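Afp3 (PDB 6RBN) probably builds, with related sheath proteins, the helical sheath around the inner tube of the anti-feeding prophage, a contractile injection system. Local coordinates at residues 45-50 against 127-132; 207-212 against 304-309; 271-276 against 294-299; 375-380 against 408-413. All coordinates share one frame; numbering follows the deposited sequence.

Contacts 2 and 3 are neighbours in the subtilisin-like region, their centres 14 Å apart, and they pack against each other: Y207 CZ lies 3.5 Å from I274 CG2, and V211 CG1 lies 3.7 Å from V299 CB. In sequence, contact 3 is nested inside the loop that contact 2 closes. Contact 1 belongs to a separate small sheet, with about 9 Å between its nearest atoms and those of contact 3. Contact 4, in the C-terminal sheath domain, stands apart, its centre 51 Å from that of contact 2 and on the opposite side of the chain's centre. Contacts 2 and 4 lie in segments that also meet other proteins of the sheath-tube assembly.

Contact 1 (45-50 against 127-132); sequences GVITRI and YLYPLE
T48 and L128 form an antiparallel hydrogen-bonded pair, each donating its backbone N-H to the other's carbonyl. T48 N lies 3.1 Å from L128 O, and L128 N lies 3.0 Å from T48 O. Two CA-H...O contacts flank these bonds: I47 CA approaches L128 O, and Y127 CA approaches T48 O.

The apolar contacts gather round I47, R49 and I50. I47 spreads its branches between two tyrosines, meeting each at about a right angle. CG1, turned beside the backbone N (chi1 -66°), reaches 3.6 Å from Y129 CD1, while CG2 lies 3.8 Å from Y127 CD1. R49 passes its extended alkyl chain slantwise over the Y127 ring. Its CB is 3.6 Å from Y127 CE1 and its CG lies over one ring face, whereas the guanidinium is turned 75° from the ring plane. Beyond the paired residues, I50 CG1 packs 3.7 Å from L128 CD1, the two side chains crossing at about a right angle.

Among the polar approaches, G45 O meets the edge of the Y129 ring, 3.3 Å from CE1. The hydroxyl of Y127 is engaged by E152.

In the mixed three-stranded sheet, strand 127-130 is central, flanked by 48-49 and the parallel strand 31-34. L146 of helix 143-149 covers I47 and Y129, and Y56 of helix 53-59 covers I50 and L128.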
# COMPACT_ATOMS: atom_id res chain seq x y z
N GLY D 45 6.88 78.73 4.67
CA GLY D 45 5.57 78.62 5.27
C GLY D 45 4.95 77.24 5.12
O GLY D 45 3.74 77.08 5.31
N VAL D 46 5.77 76.25 4.79
CA VAL D 46 5.28 74.89 4.59
C VAL D 46 5.89 73.95 5.62
O VAL D 46 6.76 74.36 6.40
CB VAL D 46 5.57 74.40 3.16
CG1 VAL D 46 4.85 75.26 2.15
CG2 VAL D 46 7.06 74.40 2.90
N ILE D 47 5.45 72.70 5.62
CA ILE D 47 5.94 71.68 6.54
C ILE D 47 6.90 70.77 5.79
O ILE D 47 6.54 70.21 4.75
CB ILE D 47 4.78 70.89 7.15
CG1 ILE D 47 3.93 71.79 8.04
CG2 ILE D 47 5.29 69.69 7.92
CD1 ILE D 47 2.64 71.15 8.49
N THR D 48 8.11 70.62 6.31
CA THR D 48 9.14 69.80 5.69
C THR D 48 9.48 68.62 6.59
O THR D 48 9.43 68.71 7.81
CB THR D 48 10.40 70.60 5.41
OG1 THR D 48 10.93 71.12 6.64
CG2 THR D 48 10.09 71.76 4.48
N ARG D 49 9.86 67.51 5.96
CA ARG D 49 10.26 66.31 6.67
C ARG D 49 11.77 66.31 6.87
O ARG D 49 12.52 66.54 5.92
CB ARG D 49 9.83 65.06 5.90
CG ARG D 49 10.12 63.76 6.64
CD ARG D 49 9.67 62.56 5.84
NE ARG D 49 9.93 61.32 6.56
CZ ARG D 49 11.06 60.64 6.49
NH1 ARG D 49 12.06 61.08 5.74
NH2 ARG D 49 11.21 59.52 7.19
N ILE D 50 12.20 66.04 8.10
CA ILE D 50 13.61 66.08 8.47
C ILE D 50 13.96 64.69 8.99
O ILE D 50 13.80 64.39 10.17
CB ILE D 50 13.90 67.16 9.52
CG1 ILE D 50 13.47 68.52 8.98
CG2 ILE D 50 15.37 67.23 9.86
CD1 ILE D 50 14.22 68.95 7.75
N TYR D 127 8.75 66.15 11.43
CA TYR D 127 8.27 67.27 10.62
C TYR D 127 8.50 68.59 11.34
O TYR D 127 8.41 68.68 12.56
CB TYR D 127 6.79 67.09 10.28
CG TYR D 127 6.54 65.98 9.31
CD1 TYR D 127 6.64 66.19 7.94
CD2 TYR D 127 6.24 64.70 9.75
CE1 TYR D 127 6.43 65.17 7.05
CE2 TYR D 127 6.03 63.68 8.86
CZ TYR D 127 6.12 63.91 7.51
OH TYR D 127 5.91 62.89 6.63
N LEU D 128 8.83 69.63 10.56
CA LEU D 128 9.08 70.96 11.09
C LEU D 128 8.20 71.98 10.39
O LEU D 128 7.93 71.86 9.19
CB LEU D 128 10.54 71.39 10.92
CG LEU D 128 11.65 70.61 11.60
CD1 LEU D 128 12.97 71.30 11.32
CD2 LEU D 128 11.40 70.47 13.08
N TYR D 129 7.76 72.99 11.14
CA TYR D 129 7.02 74.12 10.59
C TYR D 129 7.67 75.41 11.06
O TYR D 129 7.43 75.84 12.21
CB TYR D 129 5.56 74.08 10.99
CG TYR D 129 4.74 75.22 10.43
CD1 TYR D 129 4.41 75.25 9.08
CD2 TYR D 129 4.30 76.25 11.24
CE1 TYR D 129 3.66 76.28 8.56
CE2 TYR D 129 3.55 77.29 10.72
CZ TYR D 129 3.24 77.29 9.38
OH TYR D 129 2.49 78.32 8.86
N PRO D 130 8.50 76.06 10.24
CA PRO D 130 9.12 77.33 10.67
C PRO D 130 8.13 78.48 10.74
O PRO D 130 7.53 78.88 9.74
CB PRO D 130 10.19 77.56 9.60
CG PRO D 130 9.72 76.83 8.41
CD PRO D 130 8.99 75.62 8.92
N LEU D 131 7.95 79.02 11.94
CA LEU D 131 7.00 80.08 12.21
C LEU D 131 7.73 81.15 13.00
O LEU D 131 8.06 80.94 14.17
CB LEU D 131 5.78 79.52 12.96
CG LEU D 131 4.48 80.27 13.21
CD1 LEU D 131 4.53 81.10 14.47
CD2 LEU D 131 4.14 81.14 12.02
N GLU D 132 7.97 82.30 12.36
CA GLU D 132 9.01 83.22 12.83
C GLU D 132 8.56 84.03 14.05
O GLU D 132 9.16 83.92 15.12
CB GLU D 132 9.42 84.16 11.70
CG GLU D 132 10.53 85.13 12.07
CD GLU D 132 11.87 84.45 12.33
OE1 GLU D 132 12.12 83.38 11.75
OE2 GLU D 132 12.66 84.99 13.13

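Contact 2 (207-212 against 304-309)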
# COMPACT_ATOMS: atom_id res chain seq x y z
N TYR D 207 4.07 69.27 30.69
CA TYR D 207 5.33 68.93 31.35
C TYR D 207 5.94 70.21 31.91
O TYR D 207 6.31 71.10 31.14
CB TYR D 207 6.29 68.23 30.39
CG TYR D 207 5.84 66.84 30.01
CD1 TYR D 207 6.16 65.75 30.80
CD2 TYR D 207 5.05 66.63 28.89
CE1 TYR D 207 5.74 64.48 30.47
CE2 TYR D 207 4.62 65.36 28.55
CZ TYR D 207 4.96 64.29 29.35
OH TYR D 207 4.54 63.03 29.01
N TYR D 208 6.06 70.30 33.23
CA TYR D 208 6.31 71.60 33.86
C TYR D 208 7.74 72.14 33.78
O TYR D 208 7.90 73.24 33.23
CB TYR D 208 5.83 71.58 35.32
CG TYR D 208 6.34 72.74 36.15
CD1 TYR D 208 5.93 74.04 35.91
CD2 TYR D 208 7.22 72.51 37.19
CE1 TYR D 208 6.42 75.08 36.68
CE2 TYR D 208 7.70 73.54 37.97
CZ TYR D 208 7.29 74.83 37.71
OH TYR D 208 7.76 75.86 38.48
N PRO D 209 8.80 71.48 34.29
CA PRO D 209 10.05 72.22 34.52
C PRO D 209 10.82 72.47 33.23
O PRO D 209 11.02 71.56 32.42
CB PRO D 209 10.84 71.31 35.45
CG PRO D 209 9.88 70.28 35.93
CD PRO D 209 8.97 70.09 34.77
N ASN D 210 11.23 73.72 33.03
CA ASN D 210 12.15 74.04 31.96
C ASN D 210 13.50 73.41 32.24
O ASN D 210 13.95 73.32 33.39
CB ASN D 210 12.31 75.55 31.79
CG ASN D 210 11.12 76.19 31.12
OD1 ASN D 210 10.57 75.65 30.17
ND2 ASN D 210 10.72 77.35 31.62
N VAL D 211 14.16 72.95 31.18
CA VAL D 211 15.35 72.13 31.29
C VAL D 211 16.52 72.92 30.71
O VAL D 211 16.42 73.45 29.60
CB VAL D 211 15.16 70.79 30.57
CG1 VAL D 211 16.34 69.94 30.78
CG2 VAL D 211 13.92 70.09 31.07
N GLU D 212 17.61 73.00 31.46
CA GLU D 212 18.71 73.89 31.13
C GLU D 212 19.85 73.14 30.46
O GLU D 212 20.20 72.03 30.85
CB GLU D 212 19.23 74.60 32.39
CG GLU D 212 18.23 75.59 32.96
CD GLU D 212 18.75 76.27 34.20
OE1 GLU D 212 19.82 75.87 34.70
OE2 GLU D 212 18.08 77.20 34.69
N VAL D 304 14.01 74.42 37.89
CA VAL D 304 13.40 74.42 39.22
C VAL D 304 13.42 72.99 39.75
O VAL D 304 12.87 72.08 39.11
CB VAL D 304 11.95 74.95 39.19
CG1 VAL D 304 11.30 74.79 40.55
CG2 VAL D 304 11.92 76.41 38.77
N ARG D 305 14.05 72.79 40.90
CA ARG D 305 14.05 71.49 41.55
C ARG D 305 12.75 71.34 42.32
O ARG D 305 12.52 72.04 43.31
CB ARG D 305 15.26 71.33 42.46
CG ARG D 305 16.58 71.35 41.71
CD ARG D 305 17.74 71.19 42.65
NE ARG D 305 17.77 69.86 43.24
CZ ARG D 305 18.43 68.83 42.73
NH1 ARG D 305 19.13 68.99 41.61
NH2 ARG D 305 18.40 67.65 43.32
N VAL D 306 11.89 70.42 41.88
CA VAL D 306 10.53 70.31 42.38
C VAL D 306 10.49 69.30 43.51
O VAL D 306 10.97 68.17 43.38
CB VAL D 306 9.57 69.92 41.24
CG1 VAL D 306 8.18 69.67 41.76
CG2 VAL D 306 9.55 71.00 40.18
N THR D 307 9.90 69.70 44.64
CA THR D 307 9.77 68.83 45.80
C THR D 307 8.59 67.88 45.63
O THR D 307 7.88 67.91 44.62
CB THR D 307 9.60 69.65 47.07
OG1 THR D 307 8.33 70.31 47.04
CG2 THR D 307 10.66 70.70 47.15
N ASN D 308 8.38 67.02 46.63
CA ASN D 308 7.22 66.14 46.61
C ASN D 308 5.94 66.89 46.93
O ASN D 308 4.88 66.60 46.36
CB ASN D 308 7.40 64.98 47.59
CG ASN D 308 8.44 63.98 47.14
OD1 ASN D 308 8.53 63.66 45.95
ND2 ASN D 308 9.21 63.46 48.08
N GLU D 309 6.01 67.87 47.83
CA GLU D 309 4.81 68.50 48.35
C GLU D 309 4.14 69.40 47.32
O GLU D 309 2.93 69.61 47.35
CB GLU D 309 5.13 69.28 49.62
CG GLU D 309 5.42 68.40 50.82
CD GLU D 309 6.87 67.95 50.88
OE1 GLU D 309 7.69 68.43 50.08
OE2 GLU D 309 7.17 67.07 51.71
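P209 and V304 mark the closest backbone approach, with their CA atoms 6.2 Å apart, and P209 CB comes 4.3 Å from V304 O. The side chains of Y208, P209, V304 and V306 all start out toward the opposite segment and meet there through apolar surfaces. V306 contributes most closely by its CG2 methyl, which sits in the plane of the Y208 ring, at its edge, 3.8 Å from Y208 CE2. The same methyl lies 4.3 Å from P209 CG and so bridges tyrosine and proline. The Y208 ring reaches V306 because its CG is anti to the backbone N (chi1 166°). Farther along the ring, Y208 OH is 4.2 Å from V304 CG2, a loose van der Waals approach.

This is where two antiparallel strands of a small sheet part company. Strand 211-213 lies between 266-268 and 301-302, and the segments meet just before the former strand and just after the latter. Backbone bonding between N210 and S303 carries the pairing up to this point, and I322 of strand 322-325 also packs on P209. T307 N-caps the helix that follows, its OG1 weakly hydrogen-bonded to Q310 N. Segment 304-309 also faces the Afp2 chain: R305 NH2 hydrogen-bonds to Q96 O of Afp2, and E309 makes a weak bond to Y124 of that neighbouring protein.

Contact 3 (271-276 against 294-299); sequences SALIAG and VVLNGV
L273, on the helix 271-284, and L296, in the irregular run 294-299, bring their backbones nearest, with CA atoms 7.3 Å apart. The intervening chain finishes the helix and returns past it before entering strand 301-302, so the contact packs a helix of the subtilisin-like tail sheath domain against the connection that leads back into a small antiparallel sheet. At that separation the segments touch through side chains.

L273 does most of this work through one methyl, CD2. It meets V299 tip to tip, 3.8 Å from V299 CG2 and 3.9 Å from V299 CG1, and thus rests against both branches of the valine. From another direction L296 CD1 approaches the same methyl at 4.2 Å. The L296 chain projects toward the helix with CG beside its own backbone N (chi1 -61°), and its second methyl, CD2, comes 4.3 Å from I274 CD1. The two methyls of L296 are therefore divided between L273 and I274, neighbours on one helical turn.

Other elements complete this buried layer. L117 of helix 111-120 packs on both L273 and V299, while V332 of strand 329-332 touches I274; L296 is also tied to L330 of that strand by backbone bonding. The connection bends sharply at G298, whose backbone angles (phi 88°, psi -92°) would jam a side chain against the preceding carbonyl O. Across this turn a weak hydrogen bond runs from V299 N to N297 O, at 3.1 Å.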
# COMPACT_ATOMS: atom_id res chain seq x y z
N SER D 271 9.43 69.93 25.81
CA SER D 271 8.62 69.17 24.86
C SER D 271 9.45 68.56 23.73
O SER D 271 9.04 67.55 23.15
CB SER D 271 7.54 70.06 24.27
OG SER D 271 6.56 70.36 25.24
N ALA D 272 10.60 69.16 23.40
CA ALA D 272 11.45 68.57 22.37
C ALA D 272 12.14 67.31 22.88
O ALA D 272 12.49 66.43 22.09
CB ALA D 272 12.48 69.60 21.91
N LEU D 273 12.34 67.22 24.19
CA LEU D 273 12.98 66.03 24.76
C LEU D 273 11.97 64.93 25.02
O LEU D 273 12.27 63.75 24.84
CB LEU D 273 13.72 66.39 26.04
CG LEU D 273 15.09 67.09 25.99
CD1 LEU D 273 14.98 68.57 25.69
CD2 LEU D 273 15.82 66.86 27.30
N ILE D 274 10.76 65.30 25.45
CA ILE D 274 9.74 64.30 25.76
C ILE D 274 9.20 63.68 24.48
O ILE D 274 8.83 62.50 24.45
CB ILE D 274 8.63 64.93 26.63
CG1 ILE D 274 9.23 65.49 27.92
CG2 ILE D 274 7.58 63.92 27.02
CD1 ILE D 274 9.92 64.47 28.77
N ALA D 275 9.19 64.45 23.39
CA ALA D 275 8.85 63.88 22.09
C ALA D 275 9.90 62.88 21.63
O ALA D 275 9.60 61.95 20.86
CB ALA D 275 8.68 64.99 21.05
N GLY D 276 11.14 63.05 22.09
CA GLY D 276 12.16 62.05 21.83
C GLY D 276 11.94 60.77 22.62
O GLY D 276 12.09 59.67 22.09
N VAL D 294 12.21 57.29 31.91
CA VAL D 294 13.31 57.46 30.97
C VAL D 294 14.21 58.57 31.47
O VAL D 294 13.75 59.66 31.82
CB VAL D 294 12.76 57.76 29.56
CG1 VAL D 294 13.90 57.94 28.57
CG2 VAL D 294 11.83 56.66 29.12
N VAL D 295 15.51 58.29 31.53
CA VAL D 295 16.50 59.27 31.92
C VAL D 295 16.83 60.12 30.70
O VAL D 295 17.16 59.58 29.63
CB VAL D 295 17.75 58.60 32.49
CG1 VAL D 295 18.82 59.62 32.82
CG2 VAL D 295 17.39 57.79 33.72
N LEU D 296 16.75 61.44 30.85
CA LEU D 296 16.92 62.35 29.73
C LEU D 296 18.40 62.48 29.40
O LEU D 296 19.20 62.90 30.24
CB LEU D 296 16.32 63.71 30.06
CG LEU D 296 14.82 63.72 30.34
CD1 LEU D 296 14.37 65.10 30.79
CD2 LEU D 296 14.05 63.29 29.12
N ASN D 297 18.78 62.12 28.17
CA ASN D 297 20.15 62.28 27.72
C ASN D 297 20.41 63.73 27.36
O ASN D 297 19.49 64.54 27.19
CB ASN D 297 20.43 61.39 26.51
CG ASN D 297 20.39 59.93 26.84
OD1 ASN D 297 20.88 59.50 27.89
ND2 ASN D 297 19.80 59.14 25.96
N GLY D 298 21.69 64.07 27.23
CA GLY D 298 22.01 65.44 26.87
C GLY D 298 22.14 66.33 28.08
O GLY D 298 23.23 66.48 28.66
N VAL D 299 21.02 66.94 28.45
CA VAL D 299 20.88 67.98 29.47
C VAL D 299 21.42 67.59 30.84
O VAL D 299 21.56 66.40 31.16
CB VAL D 299 19.40 68.37 29.58
CG1 VAL D 299 18.92 68.93 28.28
CG2 VAL D 299 18.59 67.14 29.94

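Contact 4 (375-380 against 408-413)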
# COMPACT_ATOMS: atom_id res chain seq x y z
N LEU D 375 -20.42 39.74 2.59
CA LEU D 375 -19.09 39.21 2.33
C LEU D 375 -18.01 40.23 2.66
O LEU D 375 -16.94 39.86 3.15
CB LEU D 375 -19.00 38.75 0.88
CG LEU D 375 -17.81 38.04 0.21
CD1 LEU D 375 -16.78 39.01 -0.34
CD2 LEU D 375 -17.15 37.08 1.16
N THR D 376 -18.27 41.51 2.41
CA THR D 376 -17.30 42.55 2.73
C THR D 376 -17.23 42.80 4.23
O THR D 376 -16.15 43.05 4.77
CB THR D 376 -17.65 43.83 1.97
OG1 THR D 376 -17.72 43.55 0.57
CG2 THR D 376 -16.60 44.91 2.18
N TRP D 377 -18.37 42.69 4.92
CA TRP D 377 -18.42 42.95 6.36
C TRP D 377 -17.63 41.91 7.15
O TRP D 377 -17.12 42.21 8.22
CB TRP D 377 -19.87 42.95 6.83
CG TRP D 377 -20.73 43.97 6.18
CD1 TRP D 377 -20.31 45.07 5.49
CD2 TRP D 377 -22.15 43.95 6.08
NE1 TRP D 377 -21.39 45.75 5.00
CE2 TRP D 377 -22.53 45.08 5.35
CE3 TRP D 377 -23.14 43.08 6.56
CZ2 TRP D 377 -23.86 45.37 5.08
CZ3 TRP D 377 -24.45 43.38 6.29
CH2 TRP D 377 -24.80 44.51 5.56
N LYS D 378 -17.54 40.69 6.63
CA LYS D 378 -16.72 39.66 7.26
C LYS D 378 -15.25 39.82 6.91
O LYS D 378 -14.38 39.42 7.70
CB LYS D 378 -17.20 38.27 6.86
CG LYS D 378 -18.67 37.94 7.16
CD LYS D 378 -18.97 37.73 8.64
CE LYS D 378 -19.68 38.92 9.26
NZ LYS D 378 -20.09 38.66 10.67
N ARG D 379 -14.94 40.38 5.74
CA ARG D 379 -13.55 40.67 5.41
C ARG D 379 -13.01 41.83 6.23
O ARG D 379 -11.80 41.90 6.49
CB ARG D 379 -13.41 40.99 3.92
CG ARG D 379 -13.65 39.81 3.00
CD ARG D 379 -13.59 40.23 1.54
NE ARG D 379 -12.26 40.63 1.12
CZ ARG D 379 -11.90 41.87 0.82
NH1 ARG D 379 -12.80 42.85 0.88
NH2 ARG D 379 -10.66 42.14 0.45
N VAL D 380 -13.88 42.74 6.64
CA VAL D 380 -13.48 43.86 7.48
C VAL D 380 -13.37 43.42 8.94
O VAL D 380 -12.47 43.86 9.67
CB VAL D 380 -14.46 45.02 7.28
CG1 VAL D 380 -14.20 46.13 8.22
CG2 VAL D 380 -14.33 45.56 5.87
N VAL D 408 -15.06 42.36 18.21
CA VAL D 408 -15.42 43.05 16.98
C VAL D 408 -16.82 42.59 16.58
O VAL D 408 -17.08 41.38 16.54
CB VAL D 408 -14.42 42.78 15.84
CG1 VAL D 408 -14.79 43.58 14.61
CG2 VAL D 408 -13.00 43.07 16.25
N ARG D 409 -17.71 43.54 16.30
CA ARG D 409 -19.09 43.23 15.96
C ARG D 409 -19.51 43.97 14.71
O ARG D 409 -19.30 45.18 14.60
CB ARG D 409 -20.04 43.60 17.11
CG ARG D 409 -19.84 42.77 18.35
CD ARG D 409 -20.72 43.26 19.48
NE ARG D 409 -20.44 42.54 20.71
CZ ARG D 409 -20.98 42.83 21.89
NH1 ARG D 409 -21.82 43.85 22.00
NH2 ARG D 409 -20.67 42.12 22.96
N VAL D 410 -20.10 43.25 13.77
CA VAL D 410 -20.66 43.83 12.55
C VAL D 410 -21.77 42.90 12.07
O VAL D 410 -21.71 41.69 12.27
CB VAL D 410 -19.56 44.08 11.49
CG1 VAL D 410 -18.96 42.78 10.98
CG2 VAL D 410 -20.07 44.95 10.34
N GLY D 411 -22.81 43.49 11.49
CA GLY D 411 -23.91 42.70 10.97
C GLY D 411 -24.98 43.62 10.43
O GLY D 411 -24.78 44.83 10.32
N LYS D 412 -26.14 43.04 10.10
CA LYS D 412 -27.25 43.87 9.67
C LYS D 412 -28.31 44.05 10.75
O LYS D 412 -28.82 45.16 10.91
CB LYS D 412 -27.90 43.30 8.40
CG LYS D 412 -28.95 44.23 7.80
CD LYS D 412 -29.40 43.78 6.43
CE LYS D 412 -30.32 42.59 6.49
NZ LYS D 412 -30.84 42.26 5.14
N GLY D 413 -28.64 43.00 11.49
CA GLY D 413 -29.46 43.19 12.67
C GLY D 413 -28.68 43.82 13.80
O GLY D 413 -29.23 44.55 14.62
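V410 faces W377 across the contact and brings both its methyls to the helix. CG1 lies between its own backbone N and carbonyl carbon (chi1 66°), which carries it to 3.4 Å from W377 O, while CG2 packs 4.0 Å from W377 CB. The backbone of V410 has a polar neighbour too: its O is 3.8 Å from K378 NZ, too long for a hydrogen bond. K378 starts away from this segment, but bends at chi2 and chi3 to swing its ammonium round, where Q381 OE1 takes the hydrogen bond.

At G411 the backbone itself meets the indole, with W377 CZ3 4.2 Å from G411 C. K412 follows and crosses the indole obliquely, its CB 4.0 Å from the same CZ3, before the rest of its chain leads off. The indole NE1 is hydrogen-bonded to N372 OD1, and M426 of strand 425-432 and I421 of helix 418-422 pack on W377.

The arrangement packs helix 374-392 against side chains of both strands of the antiparallel pair 406-409/425-432 in the tail sheath C-terminal domain, where R409 also hydrogen-bonds S19 of the Afp2 chain. Between the two segments themselves the attraction is mainly apolar and rests on the tryptophan and V410; the lysine ammonium near V410 O may add a modest electrostatic pull.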